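Local atomic coordinates of glutathione S-transferase (Acinetobacter baumannii, PDB entry 4MP4), a protein that probably catalyses the conjugation of glutathione to electrophilic substrates, as a dimeric member of the glutathione S-transferase family. Residues V26-P34 and L81-I90. Sequence-based numbering, arbitrary orientation.
Sequences VGLHEKQIP and LEELYPDTAI
Lys31 reaches from the end of helix 19-30 into the turn that follows helix 74-84, and illustrates how one ammonium group can gather several acceptors from a loop. Its NZ donates to Tyr85 O at 2.8 Å, with the donor lying in the carbonyl plane, and to Thr88 O at 2.6 Å, here from well above the plane of the carbonyl. Thr88 OG1 is a further acceptor, 2.9 Å from NZ. Glu82 adds a salt bridge, its OE2 met on the anti side, tilted out of the carboxylate plane, 2.9 Å from Lys31 NZ. Bends at chi3 and chi4 (83° and 59°) curl the lysine chain to bring NZ among these four acceptors, which must share three N-H, so at least one hydrogen is divided between two of them. The other carboxylate oxygen, Glu82 OE1, accepts the backbone N-H of Ile90, so the glutamate ties both the lysine and the outgoing chain. In the thioredoxin-like N-terminal domain of glutathione transferases, these two helices lie against the same face of the mixed sheet, and the chain beyond Ile90 leads towards the helical C-terminal domain. Beneath the ammonium group the packing is tight and apolar: Leu28 CD2 meets Leu81 CD1 at 3.6 Å, the two side chains crossing at about a right angle, Ile33 CD1 touches Tyr85 CD2 obliquely at 3.4 Å, and Phe8 of strand 8-13 lies against Leu81 and Ile33. Close by, the CD1 of Ile90 rests on Gly27 CA, where the helix carries no side chain, at 4.0 Å, and its CG2 packs on Lys31 CG. Looser is the margin at the type I turn from Tyr85 to Thr88, where Thr88 is exposed to solvent apart from the side turned to Lys31.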
ATOM      1  N   VAL A  26     -15.575  -5.122  -6.614  1.00 13.47           N
ATOM      2  CA  VAL A  26     -15.691  -6.542  -6.281  1.00 14.57           C
ATOM      3  C   VAL A  26     -16.000  -6.711  -4.792  1.00 18.49           C
ATOM      4  O   VAL A  26     -16.909  -7.461  -4.415  1.00 19.63           O
ATOM      5  CB  VAL A  26     -14.444  -7.376  -6.694  1.00 12.06           C
ATOM      6  CG1 VAL A  26     -14.514  -8.794  -6.106  1.00 11.91           C
ATOM      7  CG2 VAL A  26     -14.293  -7.419  -8.224  1.00 11.31           C
ATOM      8  N   GLY A  27     -15.269  -5.974  -3.955  1.00 22.45           N
ATOM      9  CA  GLY A  27     -15.492  -5.993  -2.522  1.00 15.44           C
ATOM     10  C   GLY A  27     -16.906  -5.630  -2.105  1.00 18.27           C
ATOM     11  O   GLY A  27     -17.497  -6.291  -1.263  1.00 22.82           O
ATOM     12  N   LEU A  28     -17.447  -4.566  -2.685  1.00 22.62           N
ATOM     13  CA  LEU A  28     -18.816  -4.153  -2.387  1.00 21.45           C
ATOM     14  C   LEU A  28     -19.825  -5.241  -2.758  1.00 21.65           C
ATOM     15  O   LEU A  28     -20.667  -5.596  -1.948  1.00 28.02           O
ATOM     16  CB  LEU A  28     -19.148  -2.841  -3.098  1.00 20.61           C
ATOM     17  CG  LEU A  28     -18.393  -1.595  -2.605  1.00 22.57           C
ATOM     18  CD1 LEU A  28     -18.362  -0.499  -3.685  1.00 24.90           C
ATOM     19  CD2 LEU A  28     -19.049  -1.071  -1.334  1.00 24.61           C
ATOM     20  N   HIS A  29     -19.719  -5.781  -3.970  1.00 20.24           N
ATOM     21  CA  HIS A  29     -20.630  -6.829  -4.415  1.00 24.92           C
ATOM     22  C   HIS A  29     -20.568  -8.109  -3.587  1.00 18.70           C
ATOM     23  O   HIS A  29     -21.595  -8.694  -3.276  1.00 32.52           O
ATOM     24  CB  HIS A  29     -20.435  -7.131  -5.904  1.00 28.41           C
ATOM     25  CG  HIS A  29     -21.189  -6.204  -6.799  1.00 27.22           C
ATOM     26  ND1 HIS A  29     -22.538  -6.334  -7.035  1.00 30.05           N
ATOM     27  CD2 HIS A  29     -20.788  -5.114  -7.496  1.00 32.92           C
ATOM     28  CE1 HIS A  29     -22.938  -5.369  -7.844  1.00 35.15           C
ATOM     29  NE2 HIS A  29     -21.892  -4.618  -8.142  1.00 33.89           N
ATOM     30  N   GLU A  30     -19.369  -8.549  -3.236  1.00 20.83           N
ATOM     31  CA  GLU A  30     -19.219  -9.696  -2.339  1.00 22.44           C
ATOM     32  C   GLU A  30     -19.877  -9.459  -0.961  1.00 30.40           C
ATOM     33  O   GLU A  30     -20.540 -10.341  -0.420  1.00 38.91           O
ATOM     34  CB  GLU A  30     -17.743 -10.045  -2.180  1.00 18.66           C
ATOM     35  CG  GLU A  30     -17.078 -10.568  -3.462  1.00 18.35           C
ATOM     36  CD  GLU A  30     -17.351 -12.041  -3.706  1.00 26.79           C
ATOM     37  OE1 GLU A  30     -17.268 -12.483  -4.875  1.00 20.24           O
ATOM     38  OE2 GLU A  30     -17.650 -12.762  -2.725  1.00 36.48           O
ATOM     39  N   LYS A  31     -19.707  -8.263  -0.402  1.00 30.94           N
ATOM     40  CA  LYS A  31     -20.293  -7.941   0.895  1.00 32.64           C
ATOM     41  C   LYS A  31     -21.779  -7.608   0.784  1.00 35.32           C
ATOM     42  O   LYS A  31     -22.443  -7.319   1.782  1.00 35.83           O
ATOM     43  CB  LYS A  31     -19.548  -6.771   1.543  1.00 23.02           C
ATOM     44  CG  LYS A  31     -18.127  -7.104   1.991  1.00 23.22           C
ATOM     45  CD  LYS A  31     -17.430  -5.878   2.562  1.00 25.58           C
ATOM     46  CE  LYS A  31     -17.795  -5.660   4.014  1.00 24.22           C
ATOM     47  NZ  LYS A  31     -17.394  -6.877   4.767  1.00 28.47           N
ATOM     48  N   GLN A  32     -22.290  -7.643  -0.439  1.00 36.09           N
ATOM     49  CA  GLN A  32     -23.667  -7.254  -0.718  1.00 35.83           C
ATOM     50  C   GLN A  32     -24.036  -5.911  -0.102  1.00 34.10           C
ATOM     51  O   GLN A  32     -25.060  -5.777   0.555  1.00 37.71           O
ATOM     52  CB  GLN A  32     -24.644  -8.348  -0.299  1.00 34.99           C
ATOM     53  CG  GLN A  32     -24.436  -9.638  -1.075  1.00 39.97           C
ATOM     54  CD  GLN A  32     -25.525 -10.661  -0.826  1.00 45.82           C
ATOM     55  OE1 GLN A  32     -25.623 -11.226   0.262  1.00 57.12           O
ATOM     56  NE2 GLN A  32     -26.354 -10.901  -1.835  1.00 38.15           N
ATOM     57  N   ILE A  33     -23.183  -4.920  -0.328  1.00 29.19           N
ATOM     58  CA  ILE A  33     -23.491  -3.548   0.028  1.00 26.24           C
ATOM     59  C   ILE A  33     -24.046  -2.838  -1.197  1.00 33.72           C
ATOM     60  O   ILE A  33     -23.434  -2.858  -2.260  1.00 36.08           O
ATOM     61  CB  ILE A  33     -22.240  -2.827   0.534  1.00 25.41           C
ATOM     62  CG1 ILE A  33     -21.716  -3.535   1.785  1.00 25.32           C
ATOM     63  CG2 ILE A  33     -22.529  -1.368   0.796  1.00 26.08           C
ATOM     64  CD1 ILE A  33     -20.293  -3.192   2.134  1.00 28.80           C
ATOM     65  N   PRO A  34     -25.232  -2.233  -1.064  1.00 33.58           N
ATOM     66  CA  PRO A  34     -25.799  -1.530  -2.213  1.00 32.22           C
ATOM     67  C   PRO A  34     -25.056  -0.229  -2.390  1.00 35.33           C
ATOM     68  O   PRO A  34     -24.705   0.398  -1.388  1.00 38.39           O
ATOM     69  CB  PRO A  34     -27.245  -1.274  -1.782  1.00 29.69           C
ATOM     70  CG  PRO A  34     -27.191  -1.258  -0.293  1.00 30.23           C
ATOM     71  CD  PRO A  34     -26.124  -2.208   0.109  1.00 37.40           C
ATOM     72  N   LEU A  81     -14.444  -0.897   4.832  1.00 33.38           N
ATOM     73  CA  LEU A  81     -15.632  -1.693   4.586  1.00 24.92           C
ATOM     74  C   LEU A  81     -15.714  -2.896   5.531  1.00 29.84           C
ATOM     75  O   LEU A  81     -16.803  -3.259   5.990  1.00 26.16           O
ATOM     76  CB  LEU A  81     -15.669  -2.153   3.120  1.00 26.75           C
ATOM     77  CG  LEU A  81     -15.989  -1.087   2.055  1.00 29.69           C
ATOM     78  CD1 LEU A  81     -16.153  -1.713   0.659  1.00 20.51           C
ATOM     79  CD2 LEU A  81     -17.226  -0.284   2.431  1.00 22.35           C
ATOM     80  N   GLU A  82     -14.567  -3.515   5.816  1.00 21.06           N
ATOM     81  CA  GLU A  82     -14.527  -4.635   6.748  1.00 27.97           C
ATOM     82  C   GLU A  82     -14.924  -4.186   8.158  1.00 36.20           C
ATOM     83  O   GLU A  82     -15.662  -4.883   8.859  1.00 42.80           O
ATOM     84  CB  GLU A  82     -13.128  -5.254   6.793  1.00 20.26           C
ATOM     85  CG  GLU A  82     -12.724  -6.037   5.564  1.00 28.52           C
ATOM     86  CD  GLU A  82     -13.500  -7.331   5.395  1.00 29.41           C
ATOM     87  OE1 GLU A  82     -13.041  -8.378   5.910  1.00 28.10           O
ATOM     88  OE2 GLU A  82     -14.559  -7.297   4.731  1.00 28.11           O
ATOM     89  N   GLU A  83     -14.419  -3.027   8.572  1.00 31.68           N
ATOM     90  CA  GLU A  83     -14.741  -2.480   9.880  1.00 28.19           C
ATOM     91  C   GLU A  83     -16.224  -2.137  10.000  1.00 37.48           C
ATOM     92  O   GLU A  83     -16.828  -2.379  11.041  1.00 47.07           O
ATOM     93  CB  GLU A  83     -13.849  -1.274  10.204  1.00 23.66           C
ATOM     94  CG  GLU A  83     -12.482  -1.681  10.761  1.00 22.41           C
ATOM     95  CD  GLU A  83     -11.522  -0.520  10.900  1.00 47.63           C
ATOM     96  OE1 GLU A  83     -11.990   0.629  11.039  1.00 47.80           O
ATOM     97  OE2 GLU A  83     -10.294  -0.758  10.866  1.00 48.70           O
ATOM     98  N   LEU A  84     -16.802  -1.592   8.931  1.00 34.68           N
ATOM     99  CA  LEU A  84     -18.224  -1.237   8.899  1.00 32.82           C
ATOM    100  C   LEU A  84     -19.117  -2.467   8.888  1.00 32.93           C
ATOM    101  O   LEU A  84     -20.237  -2.431   9.387  1.00 42.32           O
ATOM    102  CB  LEU A  84     -18.555  -0.409   7.652  1.00 34.61           C
ATOM    103  CG  LEU A  84     -18.141   1.058   7.561  1.00 38.15           C
ATOM    104  CD1 LEU A  84     -18.696   1.678   6.280  1.00 33.03           C
ATOM    105  CD2 LEU A  84     -18.636   1.825   8.772  1.00 37.50           C
ATOM    106  N   TYR A  85     -18.629  -3.546   8.295  1.00 23.51           N
ATOM    107  CA  TYR A  85     -19.415  -4.761   8.162  1.00 25.23           C
ATOM    108  C   TYR A  85     -18.573  -5.998   8.416  1.00 29.55           C
ATOM    109  O   TYR A  85     -18.157  -6.675   7.475  1.00 31.76           O
ATOM    110  CB  TYR A  85     -20.048  -4.845   6.772  1.00 26.22           C
ATOM    111  CG  TYR A  85     -20.961  -3.689   6.426  1.00 30.32           C
ATOM    112  CD1 TYR A  85     -22.235  -3.590   6.977  1.00 34.41           C
ATOM    113  CD2 TYR A  85     -20.559  -2.709   5.531  1.00 33.48           C
ATOM    114  CE1 TYR A  85     -23.079  -2.533   6.651  1.00 33.41           C
ATOM    115  CE2 TYR A  85     -21.391  -1.653   5.199  1.00 36.57           C
ATOM    116  CZ  TYR A  85     -22.649  -1.568   5.763  1.00 40.23           C
ATOM    117  OH  TYR A  85     -23.473  -0.511   5.433  1.00 48.86           O
ATOM    118  N   PRO A  86     -18.341  -6.309   9.699  1.00 36.95           N
ATOM    119  CA  PRO A  86     -17.384  -7.330  10.148  1.00 34.62           C
ATOM    120  C   PRO A  86     -17.824  -8.768   9.949  1.00 37.84           C
ATOM    121  O   PRO A  86     -17.012  -9.687  10.095  1.00 41.92           O
ATOM    122  CB  PRO A  86     -17.247  -7.044  11.647  1.00 34.14           C
ATOM    123  CG  PRO A  86     -17.737  -5.642  11.816  1.00 42.65           C
ATOM    124  CD  PRO A  86     -18.841  -5.507  10.822  1.00 41.43           C
ATOM    125  N   ASP A  87     -19.086  -8.989   9.626  1.00 42.78           N
ATOM    126  CA  ASP A  87     -19.533 -10.367   9.561  1.00 54.64           C
ATOM    127  C   ASP A  87     -19.694 -10.872   8.131  1.00 55.66           C
ATOM    128  O   ASP A  87     -20.256 -11.941   7.894  1.00 64.16           O
ATOM    129  CB  ASP A  87     -20.775 -10.575  10.431  1.00 61.09           C
ATOM    130  CG  ASP A  87     -20.537 -10.150  11.878  1.00 56.37           C
ATOM    131  OD1 ASP A  87     -19.642 -10.733  12.535  1.00 50.69           O
ATOM    132  OD2 ASP A  87     -21.235  -9.226  12.350  1.00 54.35           O
ATOM    133  N   THR A  88     -19.177 -10.091   7.188  1.00 42.24           N
ATOM    134  CA  THR A  88     -19.024 -10.539   5.812  1.00 38.35           C
ATOM    135  C   THR A  88     -17.600 -10.253   5.369  1.00 40.19           C
ATOM    136  O   THR A  88     -17.356  -9.440   4.472  1.00 42.65           O
ATOM    137  CB  THR A  88     -19.997  -9.840   4.864  1.00 32.93           C
ATOM    138  OG1 THR A  88     -19.849  -8.418   4.991  1.00 30.55           O
ATOM    139  CG2 THR A  88     -21.422 -10.252   5.192  1.00 22.47           C
ATOM    140  N   ALA A  89     -16.662 -10.934   6.014  1.00 30.38           N
ATOM    141  CA  ALA A  89     -15.256 -10.680   5.794  1.00 29.90           C
ATOM    142  C   ALA A  89     -14.857 -11.081   4.376  1.00 27.30           C
ATOM    143  O   ALA A  89     -15.336 -12.083   3.841  1.00 23.62           O
ATOM    144  CB  ALA A  89     -14.419 -11.421   6.831  1.00 20.98           C
ATOM    145  N   ILE A  90     -13.989 -10.282   3.767  1.00 25.46           N
ATOM    146  CA  ILE A  90     -13.435 -10.615   2.458  1.00 24.67           C
ATOM    147  C   ILE A  90     -11.924 -10.798   2.580  1.00 22.70           C
ATOM    148  O   ILE A  90     -11.207 -10.743   1.596  1.00 32.98           O
ATOM    149  CB  ILE A  90     -13.786  -9.562   1.389  1.00 25.58           C
ATOM    150  CG1 ILE A  90     -13.232  -8.195   1.767  1.00 16.70           C
ATOM    151  CG2 ILE A  90     -15.306  -9.467   1.198  1.00 26.06           C
ATOM    152  CD1 ILE A  90     -13.642  -7.107   0.809  1.00 16.05           C
TER